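PDB 4WHB: phenylurea hydrolase B from Mycobacterium brisbanense, which probably hydrolyses carbon-nitrogen bonds other than peptide bonds, as a metal-dependent amidohydrolase acting on phenylurea herbicides such as diuron. Local coordinates for residues 30-35 against 410-416; 86-90 against 455-459; 103-108 against 435-440; 309-315 against 357-361; 339-345 against 371-375. All coordinates share one frame; numbering follows the deposited sequence.

Contact 1: 30-35 against 410-416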
# COMPACT_ATOMS: atom_id res chain seq x y z
N ASP C 30 31.72 -47.42 -0.54
CA ASP C 30 30.51 -46.75 -0.09
C ASP C 30 29.67 -47.97 0.23
O ASP C 30 29.98 -48.72 1.16
CB ASP C 30 29.87 -45.89 -1.18
CG ASP C 30 30.81 -45.58 -2.32
OD1 ASP C 30 31.57 -44.60 -2.14
OD2 ASP C 30 30.79 -46.27 -3.40
N ARG C 31 28.63 -48.19 -0.56
CA ARG C 31 28.20 -49.52 -0.85
C ARG C 31 28.11 -50.42 0.39
O ARG C 31 29.09 -50.82 0.98
CB ARG C 31 29.12 -50.11 -1.94
CG ARG C 31 28.70 -49.89 -3.39
CD ARG C 31 27.71 -48.79 -3.53
NE ARG C 31 27.25 -48.51 -4.89
CZ ARG C 31 26.08 -47.99 -5.15
NH1 ARG C 31 25.25 -47.77 -4.15
NH2 ARG C 31 25.73 -47.75 -6.40
N PHE C 32 26.88 -50.71 0.75
CA PHE C 32 26.58 -51.76 1.69
C PHE C 32 27.10 -53.02 1.11
O PHE C 32 27.02 -53.19 -0.10
CB PHE C 32 25.07 -51.94 1.86
CG PHE C 32 24.46 -50.99 2.83
CD1 PHE C 32 25.03 -50.80 4.08
CD2 PHE C 32 23.37 -50.26 2.48
CE1 PHE C 32 24.48 -49.91 4.97
CE2 PHE C 32 22.82 -49.37 3.37
CZ PHE C 32 23.36 -49.20 4.61
N ALA C 33 27.65 -53.91 1.95
CA ALA C 33 28.23 -55.08 1.42
C ALA C 33 27.33 -56.32 1.65
O ALA C 33 26.70 -56.86 0.74
CB ALA C 33 29.63 -55.25 1.98
N THR C 34 27.36 -56.79 2.89
CA THR C 34 26.70 -58.01 3.26
C THR C 34 25.71 -57.69 4.40
O THR C 34 26.03 -56.94 5.32
CB THR C 34 27.68 -59.06 3.73
OG1 THR C 34 28.91 -58.97 2.98
CG2 THR C 34 27.07 -60.43 3.57
N VAL C 35 24.49 -58.23 4.31
CA VAL C 35 23.50 -58.02 5.35
C VAL C 35 23.06 -59.37 5.86
O VAL C 35 22.41 -60.14 5.16
CB VAL C 35 22.26 -57.32 4.80
CG1 VAL C 35 21.30 -56.98 5.92
CG2 VAL C 35 22.67 -56.06 4.07
N VAL C 410 18.16 -50.29 3.19
CA VAL C 410 19.46 -50.83 3.53
C VAL C 410 19.53 -52.23 2.90
O VAL C 410 18.79 -53.14 3.33
CB VAL C 410 19.67 -50.94 5.05
CG1 VAL C 410 20.75 -51.97 5.38
CG2 VAL C 410 20.07 -49.60 5.63
N GLU C 411 20.37 -52.37 1.88
CA GLU C 411 20.49 -53.62 1.13
C GLU C 411 21.88 -53.68 0.46
O GLU C 411 22.53 -52.64 0.27
CB GLU C 411 19.44 -53.68 -0.00
CG GLU C 411 18.00 -53.47 0.39
CD GLU C 411 17.10 -53.52 -0.81
OE1 GLU C 411 16.99 -54.60 -1.44
OE2 GLU C 411 16.49 -52.45 -1.09
N THR C 412 22.32 -54.89 0.11
CA THR C 412 23.57 -55.08 -0.59
C THR C 412 23.71 -54.35 -1.91
O THR C 412 22.79 -54.26 -2.65
CB THR C 412 23.86 -56.58 -0.80
OG1 THR C 412 25.11 -56.74 -1.45
CG2 THR C 412 22.78 -57.23 -1.61
N GLY C 413 24.89 -53.83 -2.19
CA GLY C 413 25.19 -53.14 -3.46
C GLY C 413 24.47 -51.81 -3.63
O GLY C 413 24.26 -51.34 -4.72
N LYS C 414 24.06 -51.21 -2.53
CA LYS C 414 23.37 -49.94 -2.51
C LYS C 414 24.23 -48.93 -1.76
O LYS C 414 25.09 -49.31 -0.97
CB LYS C 414 22.01 -50.06 -1.80
CG LYS C 414 20.95 -50.75 -2.63
CD LYS C 414 19.74 -49.87 -2.89
CE LYS C 414 18.88 -49.67 -1.67
NZ LYS C 414 17.67 -48.88 -1.99
N LEU C 415 24.01 -47.65 -2.03
CA LEU C 415 24.82 -46.62 -1.41
C LEU C 415 24.59 -46.77 0.08
O LEU C 415 23.47 -46.98 0.51
CB LEU C 415 24.41 -45.22 -1.87
CG LEU C 415 25.05 -44.60 -3.10
CD1 LEU C 415 24.48 -43.20 -3.30
CD2 LEU C 415 26.54 -44.59 -2.94
N ALA C 416 25.65 -46.70 0.87
CA ALA C 416 25.48 -46.89 2.27
C ALA C 416 25.25 -45.55 2.93
O ALA C 416 26.20 -44.78 3.15
CB ALA C 416 26.65 -47.60 2.87

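Contact 2: 86-90 against 455-459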
# COMPACT_ATOMS: atom_id res chain seq x y z
N ARG C 86 21.88 -9.87 2.34
CA ARG C 86 22.89 -10.52 3.16
C ARG C 86 23.02 -11.80 2.40
O ARG C 86 22.04 -12.24 1.79
CB ARG C 86 22.34 -10.79 4.59
CG ARG C 86 23.35 -10.75 5.76
CD ARG C 86 22.62 -10.53 7.09
NE ARG C 86 23.29 -11.06 8.29
CZ ARG C 86 22.89 -10.83 9.56
NH1 ARG C 86 21.89 -10.08 9.81
NH2 ARG C 86 23.50 -11.31 10.59
N TRP C 87 24.20 -12.41 2.38
CA TRP C 87 24.30 -13.74 1.80
C TRP C 87 24.26 -13.76 0.27
O TRP C 87 24.26 -14.84 -0.29
CB TRP C 87 23.16 -14.69 2.28
CG TRP C 87 22.86 -14.73 3.72
CD1 TRP C 87 21.63 -14.76 4.29
CD2 TRP C 87 23.80 -14.72 4.78
NE1 TRP C 87 21.74 -14.78 5.66
CE2 TRP C 87 23.06 -14.74 5.98
CE3 TRP C 87 25.18 -14.67 4.85
CZ2 TRP C 87 23.68 -14.70 7.23
CZ3 TRP C 87 25.79 -14.67 6.08
CH2 TRP C 87 25.05 -14.69 7.25
N GLU C 88 24.22 -12.63 -0.43
CA GLU C 88 24.22 -12.65 -1.89
C GLU C 88 25.61 -12.91 -2.40
O GLU C 88 26.57 -12.22 -2.02
CB GLU C 88 23.74 -11.37 -2.52
CG GLU C 88 23.80 -11.44 -4.05
CD GLU C 88 23.54 -10.08 -4.75
OE1 GLU C 88 23.50 -10.07 -6.00
OE2 GLU C 88 23.34 -9.04 -4.08
N GLY C 89 25.72 -13.91 -3.28
CA GLY C 89 27.00 -14.24 -3.90
C GLY C 89 27.71 -15.32 -3.14
O GLY C 89 28.49 -16.07 -3.73
N ARG C 90 27.47 -15.41 -1.84
CA ARG C 90 27.81 -16.64 -1.09
C ARG C 90 26.59 -17.55 -0.90
O ARG C 90 26.63 -18.43 -0.07
CB ARG C 90 28.51 -16.36 0.24
CG ARG C 90 29.97 -16.73 0.12
CD ARG C 90 30.76 -16.84 1.41
NE ARG C 90 30.47 -15.71 2.28
CZ ARG C 90 30.51 -15.76 3.61
NH1 ARG C 90 30.82 -16.88 4.26
NH2 ARG C 90 30.20 -14.69 4.29
N LEU C 455 26.51 -19.69 8.79
CA LEU C 455 26.25 -18.50 7.97
C LEU C 455 24.91 -17.90 8.32
O LEU C 455 24.85 -16.91 9.04
CB LEU C 455 26.26 -18.83 6.47
CG LEU C 455 27.53 -18.57 5.62
CD1 LEU C 455 28.70 -19.40 6.10
CD2 LEU C 455 27.28 -18.85 4.14
N VAL C 456 23.83 -18.53 7.90
CA VAL C 456 22.48 -18.01 8.13
C VAL C 456 22.05 -18.19 9.57
O VAL C 456 21.01 -17.69 9.99
CB VAL C 456 21.43 -18.68 7.21
CG1 VAL C 456 20.23 -17.79 7.00
CG2 VAL C 456 22.03 -19.02 5.84
N THR C 457 22.84 -18.91 10.34
CA THR C 457 22.59 -19.07 11.77
C THR C 457 23.42 -18.06 12.60
O THR C 457 23.58 -18.17 13.82
CB THR C 457 22.93 -20.49 12.24
OG1 THR C 457 22.87 -21.42 11.14
CG2 THR C 457 21.97 -20.89 13.38
N ALA C 458 23.98 -17.07 11.90
CA ALA C 458 24.77 -16.03 12.53
C ALA C 458 23.90 -14.88 13.01
O ALA C 458 23.44 -14.03 12.21
CB ALA C 458 25.79 -15.49 11.55
N HIS C 459 23.68 -14.87 14.34
CA HIS C 459 23.08 -13.73 15.07
C HIS C 459 23.80 -13.61 16.43
O HIS C 459 23.77 -14.57 17.19
CB HIS C 459 21.57 -13.93 15.34
CG HIS C 459 21.22 -15.31 15.84
ND1 HIS C 459 21.99 -16.37 16.20
CD2 HIS C 459 19.92 -15.71 16.04
CE1 HIS C 459 21.14 -17.37 16.60
NE2 HIS C 459 19.90 -16.96 16.48

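Contact 3: 103-108 against 435-440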
# COMPACT_ATOMS: atom_id res chain seq x y z
N LEU C 103 21.20 -33.46 7.16
CA LEU C 103 22.12 -34.56 7.39
C LEU C 103 22.46 -34.69 8.86
O LEU C 103 22.52 -35.79 9.38
CB LEU C 103 23.39 -34.31 6.56
CG LEU C 103 24.50 -35.37 6.57
CD1 LEU C 103 23.94 -36.74 6.17
CD2 LEU C 103 25.65 -34.92 5.67
N ARG C 104 22.69 -33.55 9.51
CA ARG C 104 22.93 -33.50 10.96
C ARG C 104 21.75 -34.19 11.66
O ARG C 104 21.94 -34.89 12.65
CB ARG C 104 23.07 -32.04 11.43
CG ARG C 104 23.54 -31.89 12.88
CD ARG C 104 23.82 -30.44 13.36
NE ARG C 104 22.62 -29.60 13.44
CZ ARG C 104 22.57 -28.40 14.01
NH1 ARG C 104 23.63 -27.85 14.55
NH2 ARG C 104 21.44 -27.71 14.02
N ASN C 105 20.52 -33.99 11.15
CA ASN C 105 19.33 -34.62 11.70
C ASN C 105 19.01 -36.00 11.10
O ASN C 105 18.01 -36.63 11.41
CB ASN C 105 18.16 -33.69 11.56
CG ASN C 105 18.21 -32.54 12.53
OD1 ASN C 105 19.28 -32.03 12.88
ND2 ASN C 105 17.04 -32.11 12.98
N GLY C 106 19.90 -36.48 10.24
CA GLY C 106 19.80 -37.83 9.70
C GLY C 106 19.33 -37.93 8.26
O GLY C 106 19.27 -39.05 7.72
N VAL C 107 19.05 -36.82 7.60
CA VAL C 107 18.64 -36.88 6.20
C VAL C 107 19.84 -36.86 5.26
O VAL C 107 20.48 -35.85 5.11
CB VAL C 107 17.68 -35.73 5.84
CG1 VAL C 107 17.12 -35.93 4.43
CG2 VAL C 107 16.53 -35.60 6.90
N THR C 108 20.14 -37.99 4.66
CA THR C 108 21.32 -38.16 3.81
C THR C 108 21.13 -37.61 2.43
O THR C 108 22.08 -37.23 1.78
CB THR C 108 21.67 -39.66 3.68
OG1 THR C 108 20.50 -40.41 3.31
CG2 THR C 108 22.24 -40.17 5.03
N ILE C 435 19.89 -39.92 17.66
CA ILE C 435 20.78 -40.48 16.65
C ILE C 435 22.20 -40.47 17.15
O ILE C 435 22.78 -39.38 17.33
CB ILE C 435 20.69 -39.66 15.35
CG1 ILE C 435 19.31 -39.83 14.72
CG2 ILE C 435 21.77 -40.09 14.37
CD1 ILE C 435 19.00 -38.89 13.55
N THR C 436 22.77 -41.66 17.34
CA THR C 436 24.16 -41.74 17.78
C THR C 436 25.15 -41.56 16.64
O THR C 436 26.26 -41.08 16.87
CB THR C 436 24.44 -43.07 18.50
OG1 THR C 436 24.05 -44.18 17.65
CG2 THR C 436 23.66 -43.05 19.83
N GLU C 437 24.76 -41.92 15.43
CA GLU C 437 25.61 -41.69 14.26
C GLU C 437 24.83 -41.59 12.97
O GLU C 437 23.78 -42.25 12.83
CB GLU C 437 26.67 -42.80 14.13
CG GLU C 437 28.09 -42.32 14.42
CD GLU C 437 28.96 -43.43 14.98
OE1 GLU C 437 28.40 -44.41 15.54
OE2 GLU C 437 30.22 -43.33 14.89
N VAL C 438 25.33 -40.78 12.05
CA VAL C 438 24.83 -40.76 10.70
C VAL C 438 25.93 -41.11 9.70
O VAL C 438 26.90 -40.38 9.60
CB VAL C 438 24.23 -39.41 10.35
CG1 VAL C 438 23.71 -39.42 8.90
CG2 VAL C 438 23.06 -39.08 11.25
N PHE C 439 25.80 -42.22 8.99
CA PHE C 439 26.76 -42.59 7.97
C PHE C 439 26.23 -42.29 6.58
O PHE C 439 25.02 -42.47 6.31
CB PHE C 439 27.13 -44.07 8.08
CG PHE C 439 28.36 -44.34 8.93
CD1 PHE C 439 28.35 -44.10 10.29
CD2 PHE C 439 29.52 -44.83 8.34
CE1 PHE C 439 29.45 -44.34 11.07
CE2 PHE C 439 30.63 -45.07 9.10
CZ PHE C 439 30.60 -44.82 10.47
N GLN C 440 27.09 -41.79 5.70
CA GLN C 440 26.69 -41.43 4.34
C GLN C 440 27.73 -41.88 3.34
O GLN C 440 28.91 -41.71 3.58
CB GLN C 440 26.47 -39.91 4.23
CG GLN C 440 25.53 -39.50 3.11
CD GLN C 440 25.79 -38.07 2.66
OE1 GLN C 440 24.98 -37.16 2.90
NE2 GLN C 440 26.94 -37.86 2.02

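Contact 4: 309-315 against 357-361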
# COMPACT_ATOMS: atom_id res chain seq x y z
N GLY C 309 -2.16 -24.95 18.54
CA GLY C 309 -1.46 -23.69 18.80
C GLY C 309 -1.63 -22.67 17.69
O GLY C 309 -2.02 -21.53 17.94
N LEU C 310 -1.34 -23.08 16.47
CA LEU C 310 -1.33 -22.15 15.35
C LEU C 310 -2.62 -21.34 15.11
O LEU C 310 -2.54 -20.17 14.75
CB LEU C 310 -0.95 -22.90 14.06
CG LEU C 310 0.47 -22.60 13.60
CD1 LEU C 310 1.52 -23.02 14.62
CD2 LEU C 310 0.68 -23.31 12.29
N GLU C 311 -3.79 -21.96 15.29
CA GLU C 311 -5.05 -21.20 15.20
C GLU C 311 -5.27 -20.42 16.51
O GLU C 311 -5.91 -19.40 16.53
CB GLU C 311 -6.24 -22.09 14.92
CG GLU C 311 -5.95 -23.54 14.56
CD GLU C 311 -7.24 -24.37 14.41
OE1 GLU C 311 -7.84 -24.69 15.46
OE2 GLU C 311 -7.62 -24.69 13.26
N ASP C 312 -4.72 -20.92 17.60
CA ASP C 312 -4.74 -20.21 18.86
C ASP C 312 -3.98 -18.90 18.70
O ASP C 312 -4.34 -17.91 19.33
CB ASP C 312 -4.10 -21.04 19.97
CG ASP C 312 -5.08 -22.01 20.62
OD1 ASP C 312 -6.08 -22.39 19.95
OD2 ASP C 312 -4.83 -22.40 21.80
N VAL C 313 -2.93 -18.88 17.87
CA VAL C 313 -2.21 -17.62 17.58
C VAL C 313 -2.60 -16.95 16.27
O VAL C 313 -2.07 -15.90 15.95
CB VAL C 313 -0.66 -17.82 17.63
CG1 VAL C 313 -0.14 -17.85 19.08
CG2 VAL C 313 -0.24 -19.07 16.84
N GLY C 314 -3.51 -17.55 15.51
CA GLY C 314 -3.97 -16.95 14.24
C GLY C 314 -2.81 -16.71 13.26
O GLY C 314 -2.53 -15.57 12.83
N SER C 315 -2.12 -17.78 12.92
CA SER C 315 -0.89 -17.68 12.14
C SER C 315 -1.15 -17.33 10.68
O SER C 315 -0.25 -16.77 10.02
CB SER C 315 -0.07 -18.97 12.24
OG SER C 315 1.26 -18.78 11.87
N SER C 357 5.32 -16.59 17.30
CA SER C 357 5.11 -16.92 18.72
C SER C 357 5.88 -18.18 19.09
O SER C 357 6.11 -19.04 18.23
CB SER C 357 3.64 -17.12 19.05
OG SER C 357 3.08 -18.13 18.23
N PRO C 358 6.32 -18.27 20.36
CA PRO C 358 6.98 -19.47 20.83
C PRO C 358 6.18 -20.74 20.54
O PRO C 358 6.74 -21.77 20.16
CB PRO C 358 7.08 -19.23 22.35
CG PRO C 358 7.09 -17.75 22.49
CD PRO C 358 6.19 -17.27 21.44
N VAL C 359 4.88 -20.64 20.72
CA VAL C 359 3.95 -21.68 20.31
C VAL C 359 4.17 -22.05 18.84
O VAL C 359 4.17 -23.23 18.48
CB VAL C 359 2.49 -21.17 20.40
CG1 VAL C 359 1.51 -22.21 19.95
CG2 VAL C 359 2.15 -20.65 21.82
N GLU C 360 4.39 -21.04 18.00
CA GLU C 360 4.48 -21.21 16.55
C GLU C 360 5.79 -21.76 16.08
O GLU C 360 5.81 -22.61 15.20
CB GLU C 360 4.24 -19.86 15.87
CG GLU C 360 4.29 -19.86 14.36
CD GLU C 360 3.56 -18.66 13.79
OE1 GLU C 360 3.15 -17.76 14.51
OE2 GLU C 360 3.39 -18.58 12.59
N ARG C 361 6.90 -21.28 16.65
CA ARG C 361 8.23 -21.74 16.20
C ARG C 361 8.74 -22.85 17.10
O ARG C 361 9.85 -23.35 16.90
CB ARG C 361 9.26 -20.62 16.14
CG ARG C 361 9.77 -20.23 17.51
CD ARG C 361 10.93 -19.23 17.49
NE ARG C 361 11.11 -18.72 18.85
CZ ARG C 361 10.37 -17.74 19.39
NH1 ARG C 361 9.42 -17.13 18.66
NH2 ARG C 361 10.57 -17.38 20.66

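Contact 5: 339-345 against 371-375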
# COMPACT_ATOMS: atom_id res chain seq x y z
N ILE C 339 2.74 -42.79 -1.30
CA ILE C 339 2.94 -41.58 -0.53
C ILE C 339 4.42 -41.17 -0.51
O ILE C 339 5.30 -42.01 -0.57
CB ILE C 339 2.36 -41.76 0.90
CG1 ILE C 339 0.83 -41.75 0.85
CG2 ILE C 339 2.89 -40.70 1.91
CD1 ILE C 339 0.22 -42.51 1.99
N LEU C 340 4.65 -39.86 -0.45
CA LEU C 340 6.00 -39.28 -0.52
C LEU C 340 6.27 -38.39 0.69
O LEU C 340 5.36 -37.89 1.29
CB LEU C 340 6.08 -38.44 -1.80
CG LEU C 340 7.47 -38.18 -2.34
CD1 LEU C 340 7.90 -39.40 -3.09
CD2 LEU C 340 7.46 -36.98 -3.30
N LEU C 341 7.51 -38.19 1.06
CA LEU C 341 7.83 -37.23 2.13
C LEU C 341 8.05 -35.86 1.50
O LEU C 341 9.03 -35.62 0.82
CB LEU C 341 9.04 -37.63 2.99
CG LEU C 341 9.10 -36.95 4.36
CD1 LEU C 341 9.95 -37.74 5.34
CD2 LEU C 341 9.66 -35.55 4.26
N ASN C 342 7.09 -34.98 1.77
CA ASN C 342 7.14 -33.60 1.37
C ASN C 342 6.81 -32.70 2.55
O ASN C 342 5.71 -32.76 3.12
CB ASN C 342 6.14 -33.34 0.23
CG ASN C 342 6.53 -34.00 -1.10
OD1 ASN C 342 7.65 -34.48 -1.27
ND2 ASN C 342 5.62 -34.00 -2.06
N THR C 343 7.77 -31.86 2.93
CA THR C 343 7.47 -30.61 3.65
C THR C 343 8.20 -29.51 2.91
O THR C 343 9.38 -29.54 2.85
CB THR C 343 7.94 -30.66 5.10
OG1 THR C 343 9.37 -30.72 5.14
CG2 THR C 343 7.38 -31.92 5.83
N ASP C 344 7.51 -28.53 2.33
CA ASP C 344 8.23 -27.47 1.66
C ASP C 344 8.97 -26.89 2.85
O ASP C 344 8.33 -26.63 3.84
CB ASP C 344 7.26 -26.42 1.07
CG ASP C 344 6.94 -26.62 -0.42
OD1 ASP C 344 7.79 -27.10 -1.16
OD2 ASP C 344 5.86 -26.26 -0.87
N ALA C 345 10.28 -26.68 2.77
CA ALA C 345 11.09 -26.48 3.96
C ALA C 345 12.33 -25.66 3.65
O ALA C 345 12.50 -25.15 2.54
CB ALA C 345 11.48 -27.81 4.55
N ASP C 371 11.67 -30.89 10.05
CA ASP C 371 10.59 -31.17 9.09
C ASP C 371 10.24 -32.65 8.87
O ASP C 371 9.05 -33.01 8.82
CB ASP C 371 10.91 -30.52 7.74
CG ASP C 371 12.15 -31.06 7.12
OD1 ASP C 371 13.06 -31.48 7.87
OD2 ASP C 371 12.19 -31.06 5.89
N HIS C 372 11.26 -33.48 8.74
CA HIS C 372 11.07 -34.87 8.47
C HIS C 372 10.64 -35.63 9.69
O HIS C 372 10.00 -36.67 9.60
CB HIS C 372 12.34 -35.47 7.89
CG HIS C 372 13.54 -35.37 8.80
ND1 HIS C 372 14.15 -34.17 9.09
CD2 HIS C 372 14.22 -36.31 9.50
CE1 HIS C 372 15.15 -34.38 9.91
NE2 HIS C 372 15.21 -35.67 10.18
N PHE C 373 11.00 -35.13 10.87
CA PHE C 373 10.56 -35.72 12.14
C PHE C 373 9.07 -35.47 12.35
O PHE C 373 8.30 -36.38 12.67
CB PHE C 373 11.33 -35.13 13.31
CG PHE C 373 12.80 -35.44 13.29
CD1 PHE C 373 13.24 -36.76 13.28
CD2 PHE C 373 13.75 -34.43 13.28
CE1 PHE C 373 14.57 -37.05 13.27
CE2 PHE C 373 15.08 -34.71 13.25
CZ PHE C 373 15.50 -36.03 13.26
N HIS C 374 8.69 -34.21 12.17
CA HIS C 374 7.33 -33.72 12.31
C HIS C 374 6.43 -34.54 11.40
O HIS C 374 5.41 -35.10 11.84
CB HIS C 374 7.27 -32.24 11.90
CG HIS C 374 6.07 -31.51 12.39
ND1 HIS C 374 6.11 -30.61 13.43
CD2 HIS C 374 4.78 -31.51 11.96
CE1 HIS C 374 4.91 -30.11 13.64
NE2 HIS C 374 4.08 -30.65 12.77
N TRP C 375 6.81 -34.58 10.13
CA TRP C 375 6.05 -35.27 9.09
C TRP C 375 5.87 -36.74 9.42
O TRP C 375 4.76 -37.28 9.27
CB TRP C 375 6.78 -35.13 7.76
CG TRP C 375 5.92 -35.49 6.58
CD1 TRP C 375 5.14 -34.66 5.85
CD2 TRP C 375 5.79 -36.78 6.00
NE1 TRP C 375 4.54 -35.36 4.84
CE2 TRP C 375 4.93 -36.66 4.91
CE3 TRP C 375 6.33 -38.03 6.29
CZ2 TRP C 375 4.57 -37.74 4.13
CZ3 TRP C 375 5.96 -39.12 5.52
CH2 TRP C 375 5.10 -38.96 4.44

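Contact 1: 30-35 against 410-416
F32 fills the tight half of this contact, its ring held between V410 and A416. A416 CB lies over the centre of one face, 3.8 Å from the centroid of the F32 ring, and V410 CG1 covers the opposite face nearer the rim; the two CH-pi contacts, one on each face, suit a flat, apolar phenylalanine. With CG placed beside the backbone N (chi1 -83°), the ring drops from the strand toward the loop, where V25 and V27 of strand 23-27 also touch it. The backbone is tied as well: F32 N donates to K414 O (2.8 Å) and G413 N to F32 O (3.1 Å). Strand 32-36 edges the small mixed sheet flanking the barrel, as in other amidohydrolases, and the partner loop, with a type II turn from E411 to K414, leads into strand 418-421. G413, at the third position of that turn, takes a positive phi (68°) that comes easily to glycine. The fit slackens toward solvent, where T412 is exposed yet its OG1 donates to A33 O at 2.7 Å. R31 is partly exposed; the place of its guanidinium against the loop is doubtful, but its NH2 bonds to Q406 OE1.

Contact 2: 86-90 against 455-459
W87 is the bump of this contact, a broad indole set against the type I turn that runs from L455 to A458. L455 CB and V456 N lie over one face of the ring; the aliphatic CG of R86 covers the opposite face, so the plate is held between its own neighbour and the turn. On the face covered by the turn, V456 CG1 stands beyond W87 NE1 at 3.6 Å, whereas the compact A458 places CB near the ring plane, 4.4 Å from W87 CH2. A positive phi (75°) at W87 bends the chain, and CG beside the backbone N (chi1 -47°) carries the indole across. On the outer flank the branched end of L455 is roofed by R90, whose guanidinium has L455 CD2 over one face. No hydrogen bond crosses the contact, so shape does the fitting. V94 of helix 91-104 packs on W87, L455 and V456, while E97 of the same helix accepts a bond from V456 N. K350 of helix 350-355 touches W87 and V456, the ring of Y83 meets the indole at about 75°, and R86 packs on A85 of a second subunit.

Contact 3: 103-108 against 435-440
Q440 brings the one flat side-chain group that reaches across here, a carboxamide at the end of an extended chain lying beside L103 and the backbone of T108; its two ends cannot be told apart with confidence. The ring of F439 turns the other way, meeting F418 of strand 418-421 with the two planes nearly parallel. The side chains of Q440 and T108 slide past each other in opposite directions, Q440 CG 3.9 Å from T108 CG2. V438 CG1, anti to the backbone N (chi1 179°), meets L103 CD1 at 3.8 Å, and V438 CG2 rests 3.8 Å from G106 CA. Glycine suits that spot because the Schellman motif ending helix 91-104 demands positive phi (106°) and because I435 and V438 both press on it, I435 CD1 also lying 3.3 Å from N105 O. The helix thus turns into barrel strand 107-112, and strand 435-440 packs across the junction. G106 N is already spent on L103 O at 2.8 Å, and N105 O receives H372 NE2 from another helix. With these two main-chain atoms engaged and no clear hydrogen bond across the segments, the methyls of V438, I435, L103 and T108 define the fit, and apolar burial probably supplies most of its stability.

Contact 4: 309-315 against 357-361
V313 N donates to G309 O at 2.8 Å in the last turn of helix 304-312, and both residues face the other segment. There S357 OG lies 3.3 Å from V313 CG1 and also accepts a weak capping bond from E360 N at 3.2 Å. A serine is apt at this N-cap position, since its short hydroxyl can fold back to the first turn of helix 358-361; chi1 of 57° puts OG between the backbone N and the carbonyl carbon, within reach of that amide. V313 packs its methyls on a polar oxygen already engaged with its own helix, and V313 CG1 continues to V359 CB at 4.4 Å. V359 points toward the other helix: its CG1, anti to the backbone N (chi1 178°), meets G309 CA at 3.5 Å. Having no side chain, G309 offers a flat spot on which that methyl can rest. L310 CD1 adds an apolar touch 4.0 Å from E360 CA. Beyond it the extended E360 places its carboxylate beside the hydroxyl of S315, though these are modelled too close for the pairing to be trusted. Helix 304-312 ends in a Schellman motif, with S315 N bonded to L310 O at 3.0 Å and G314 supplying the positive phi. The contact lies at the surface, where helix 304-312, following barrel strand 296-299, abuts the short helix 358-361, which comes between helices 350-355 and 371-381.

Contact 5: 339-345 against 371-375
W375 and L341 meet because each sends its CG anti to its own backbone N (chi1 -165° and -160°), which slides the leucine past the indole in the opposite direction. This is the TIM barrel of the amidohydrolases: strand 339-341 follows 296-299 in the parallel part of the barrel, L341 is backbone hydrogen-bonded on to G64, and helix 371-381 packs on the outside, running roughly antiparallel to the strand. L341 CG sits over one face of W375, 3.9 Å from the centroid of the six-membered ring, a CH-pi contact. I339 CG2 touches the indole edge in its plane, 3.8 Å from W375 CH2, and T343 CG2 lies 3.5 Å from W375 CD1. A tryptophan is broad enough to span these residues, while its NE1 finds a partner in L299 O of the neighbouring strand 296-299. On the far side of the segment D344, a zinc-binding residue although no zinc is bound to this chain in the model, points away from the helix; the side chain of N342 comes about 6 Å from that of H273, another zinc ligand. D371 stands beside T343 and A345 at the start of the helix. Its OD1 accepts from H372 ND1 at 3.1 Å, an almost straight bond (173°) in the plane of the imidazole ring.

Contact 5 lies nearest the middle of the fold, with its centre about 6 Å from the centre of the chain, and it holds zinc-binding D344; the other four lie away from the metal site. Contact 3 is coupled to it directly: N105 O meets H372 NE2 at 3.2 Å, a probable hydrogen bond. Contact 1 sits beyond contact 3, their centres about 16 Å apart, in the flanking sheet. Contact 4 lies on the opposite side of the chain's centre from contact 1, about 43 Å away between centres, and about 20 Å between centres from contact 5. Contact 2, about 25 Å between centres from contact 5, brings in the C-terminal tail.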